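Local atomic coordinates of putative nisin-resistance protein (Streptococcus agalactiae 515, PDB entry 4Y68), a protein that probably acts as an S41-family peptidase that recognises the lantibiotic nisin and confers resistance to it. Residues A[118-123]-A[152-157]. Numbering follows the deposited sequence.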
ATOM      1  N   ILE A 118      17.352  19.219 -11.160  1.00 37.11           N
ATOM      2  CA  ILE A 118      16.672  18.418 -10.145  1.00 35.81           C
ATOM      3  C   ILE A 118      15.210  18.830  -9.904  1.00 33.99           C
ATOM      4  O   ILE A 118      14.930  19.994  -9.605  1.00 35.22           O
ATOM      5  CB  ILE A 118      17.426  18.501  -8.809  1.00 35.46           C
ATOM      6  CG1 ILE A 118      18.859  17.989  -8.966  1.00 32.52           C
ATOM      7  CG2 ILE A 118      16.662  17.747  -7.721  1.00 31.89           C
ATOM      8  CD1 ILE A 118      19.626  17.923  -7.642  1.00 37.75           C
ATOM      9  N   LEU A 119      14.291  17.876 -10.043  1.00 28.71           N
ATOM     10  CA  LEU A 119      12.891  18.074  -9.663  1.00 26.67           C
ATOM     11  C   LEU A 119      12.618  17.385  -8.328  1.00 31.64           C
ATOM     12  O   LEU A 119      13.109  16.282  -8.078  1.00 31.04           O
ATOM     13  CB  LEU A 119      11.933  17.519 -10.720  1.00 29.66           C
ATOM     14  CG  LEU A 119      12.022  18.011 -12.169  1.00 30.59           C
ATOM     15  CD1 LEU A 119      10.811  17.531 -12.969  1.00 28.06           C
ATOM     16  CD2 LEU A 119      12.141  19.523 -12.220  1.00 26.65           C
ATOM     17  N   LEU A 120      11.856  18.045  -7.467  1.00 26.94           N
ATOM     18  CA  LEU A 120      11.410  17.453  -6.213  1.00 26.73           C
ATOM     19  C   LEU A 120       9.955  17.010  -6.365  1.00 25.39           C
ATOM     20  O   LEU A 120       9.066  17.845  -6.486  1.00 27.53           O
ATOM     21  CB  LEU A 120      11.553  18.444  -5.049  1.00 23.80           C
ATOM     22  CG  LEU A 120      10.863  18.056  -3.728  1.00 25.92           C
ATOM     23  CD1 LEU A 120      11.295  16.680  -3.233  1.00 23.24           C
ATOM     24  CD2 LEU A 120      11.124  19.089  -2.647  1.00 22.85           C
ATOM     25  N   ILE A 121       9.700  15.705  -6.373  1.00 25.77           N
ATOM     26  CA  ILE A 121       8.324  15.255  -6.554  1.00 25.53           C
ATOM     27  C   ILE A 121       7.726  14.707  -5.247  1.00 26.79           C
ATOM     28  O   ILE A 121       8.271  13.808  -4.616  1.00 25.17           O
ATOM     29  CB  ILE A 121       8.228  14.211  -7.671  1.00 22.42           C
ATOM     30  CG1 ILE A 121       8.763  14.803  -8.980  1.00 24.76           C
ATOM     31  CG2 ILE A 121       6.783  13.829  -7.927  1.00 27.04           C
ATOM     32  CD1 ILE A 121       8.778  13.818 -10.139  1.00 24.16           C
ATOM     33  N   THR A 122       6.619  15.309  -4.840  1.00 24.86           N
ATOM     34  CA  THR A 122       5.845  14.886  -3.686  1.00 25.39           C
ATOM     35  C   THR A 122       4.818  13.847  -4.116  1.00 25.07           C
ATOM     36  O   THR A 122       4.025  14.084  -5.025  1.00 28.09           O
ATOM     37  CB  THR A 122       5.156  16.088  -3.038  1.00 28.12           C
ATOM     38  OG1 THR A 122       6.156  17.039  -2.666  1.00 27.58           O
ATOM     39  CG2 THR A 122       4.359  15.692  -1.806  1.00 22.13           C
ATOM     40  N   ILE A 123       4.857  12.686  -3.474  1.00 25.71           N
ATOM     41  CA  ILE A 123       4.020  11.555  -3.853  1.00 24.42           C
ATOM     42  C   ILE A 123       3.139  11.142  -2.675  1.00 23.60           C
ATOM     43  O   ILE A 123       3.580  10.390  -1.819  1.00 25.17           O
ATOM     44  CB  ILE A 123       4.902  10.374  -4.314  1.00 28.87           C
ATOM     45  CG1 ILE A 123       5.687  10.769  -5.575  1.00 27.12           C
ATOM     46  CG2 ILE A 123       4.075   9.106  -4.501  1.00 23.38           C
ATOM     47  CD1 ILE A 123       6.980  10.035  -5.722  1.00 24.17           C
ATOM     48  N   GLY A 152      18.067  14.565 -12.643  1.00 37.59           N
ATOM     49  CA  GLY A 152      17.960  13.849 -11.391  1.00 33.52           C
ATOM     50  C   GLY A 152      16.619  14.104 -10.735  1.00 33.94           C
ATOM     51  O   GLY A 152      16.015  15.147 -10.961  1.00 29.72           O
ATOM     52  N   LEU A 153      16.164  13.157  -9.915  1.00 32.71           N
ATOM     53  CA  LEU A 153      14.850  13.253  -9.267  1.00 28.40           C
ATOM     54  C   LEU A 153      14.917  13.053  -7.748  1.00 29.23           C
ATOM     55  O   LEU A 153      15.743  12.303  -7.233  1.00 27.39           O
ATOM     56  CB  LEU A 153      13.900  12.233  -9.887  1.00 28.37           C
ATOM     57  CG  LEU A 153      13.582  12.468 -11.369  1.00 32.31           C
ATOM     58  CD1 LEU A 153      12.933  11.253 -12.044  1.00 23.22           C
ATOM     59  CD2 LEU A 153      12.686  13.684 -11.513  1.00 25.83           C
ATOM     60  N   ILE A 154      14.063  13.755  -7.022  1.00 30.93           N
ATOM     61  CA  ILE A 154      13.843  13.426  -5.624  1.00 26.45           C
ATOM     62  C   ILE A 154      12.395  13.009  -5.497  1.00 25.98           C
ATOM     63  O   ILE A 154      11.497  13.758  -5.866  1.00 29.43           O
ATOM     64  CB  ILE A 154      14.128  14.591  -4.666  1.00 28.73           C
ATOM     65  CG1 ILE A 154      15.530  15.130  -4.899  1.00 27.89           C
ATOM     66  CG2 ILE A 154      13.958  14.129  -3.214  1.00 24.51           C
ATOM     67  CD1 ILE A 154      15.958  16.165  -3.890  1.00 30.25           C
ATOM     68  N   LEU A 155      12.183  11.791  -5.013  1.00 27.06           N
ATOM     69  CA  LEU A 155      10.859  11.225  -4.853  1.00 21.14           C
ATOM     70  C   LEU A 155      10.572  11.220  -3.382  1.00 20.37           C
ATOM     71  O   LEU A 155      11.242  10.534  -2.640  1.00 24.36           O
ATOM     72  CB  LEU A 155      10.792   9.811  -5.399  1.00 22.69           C
ATOM     73  CG  LEU A 155      11.154   9.596  -6.865  1.00 25.64           C
ATOM     74  CD1 LEU A 155      10.972   8.128  -7.205  1.00 24.01           C
ATOM     75  CD2 LEU A 155      10.301  10.478  -7.763  1.00 22.28           C
ATOM     76  N   ASP A 156       9.570  11.978  -2.961  1.00 23.52           N
ATOM     77  CA  ASP A 156       9.312  12.182  -1.545  1.00 21.51           C
ATOM     78  C   ASP A 156       8.055  11.435  -1.114  1.00 21.42           C
ATOM     79  O   ASP A 156       6.933  11.790  -1.513  1.00 22.33           O
ATOM     80  CB  ASP A 156       9.195  13.680  -1.240  1.00 23.70           C
ATOM     81  CG  ASP A 156       8.982  13.963   0.236  1.00 24.89           C
ATOM     82  OD1 ASP A 156       9.190  13.043   1.082  1.00 25.49           O
ATOM     83  OD2 ASP A 156       8.612  15.116   0.546  1.00 24.08           O
ATOM     84  N   LEU A 157       8.273  10.394  -0.304  1.00 22.13           N
ATOM     85  CA  LEU A 157       7.218   9.530   0.211  1.00 20.87           C
ATOM     86  C   LEU A 157       6.938   9.791   1.684  1.00 22.78           C
ATOM     87  O   LEU A 157       6.206   9.020   2.303  1.00 19.34           O
ATOM     88  CB  LEU A 157       7.590   8.041   0.015  1.00 18.89           C
ATOM     89  CG  LEU A 157       7.778   7.535  -1.434  1.00 21.96           C
ATOM     90  CD1 LEU A 157       8.535   6.220  -1.482  1.00 19.71           C
ATOM     91  CD2 LEU A 157       6.466   7.415  -2.197  1.00 16.34           C
TER
HETATM   92  O   HOH W   1       7.718  17.267  -0.450  1.00 34.25           O
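Strands 118-122 and 152-156 lie side by side and parallel, from Ile118 beside Gly152 to Thr122 beside Asp156. Their axes come within 4.8 Å and are turned 18° from each other. Helix 131-147 links them in a beta-alpha-beta unit within the mixed sheet of the S41 peptidase region. Five backbone hydrogen bonds join them. Leu119 N to Gly152 O is weak, at 3.4 Å. Ile154 follows: its N donates to Leu119 O and its O accepts from Ile121 N, the latter at 2.7 Å. Asp156 repeats the pattern with Ile121 O and Ile123 N.

Leu119, Ile121, Leu153 and Leu155 share one face. There Leu153 CD2 touches both Leu119 CB and Ile121 CD1. Ile121 and Leu153 also pack on helix 131-147. Past the strand end, Ile123 CD1 reaches Leu155 CB at 3.8 Å, while its CG2 lies alongside Leu157 CD2.

Ile118, Leu120 and Ile154 pack on the other face, against helix 297-308. Leu120 has CG anti to its N (chi1 168°), which carries CD1 over to Ile154 CG2, 3.7 Å away. On the same face, the carboxylate of Asp156 is held at both oxygens. OD1 bonds to Ser158 OG. OD2 accepts a hydrogen bond from a water at a short 2.5 Å. The same water is hydrogen-bonded to Thr122 OG1 at 2.7 Å, bridging the two strands.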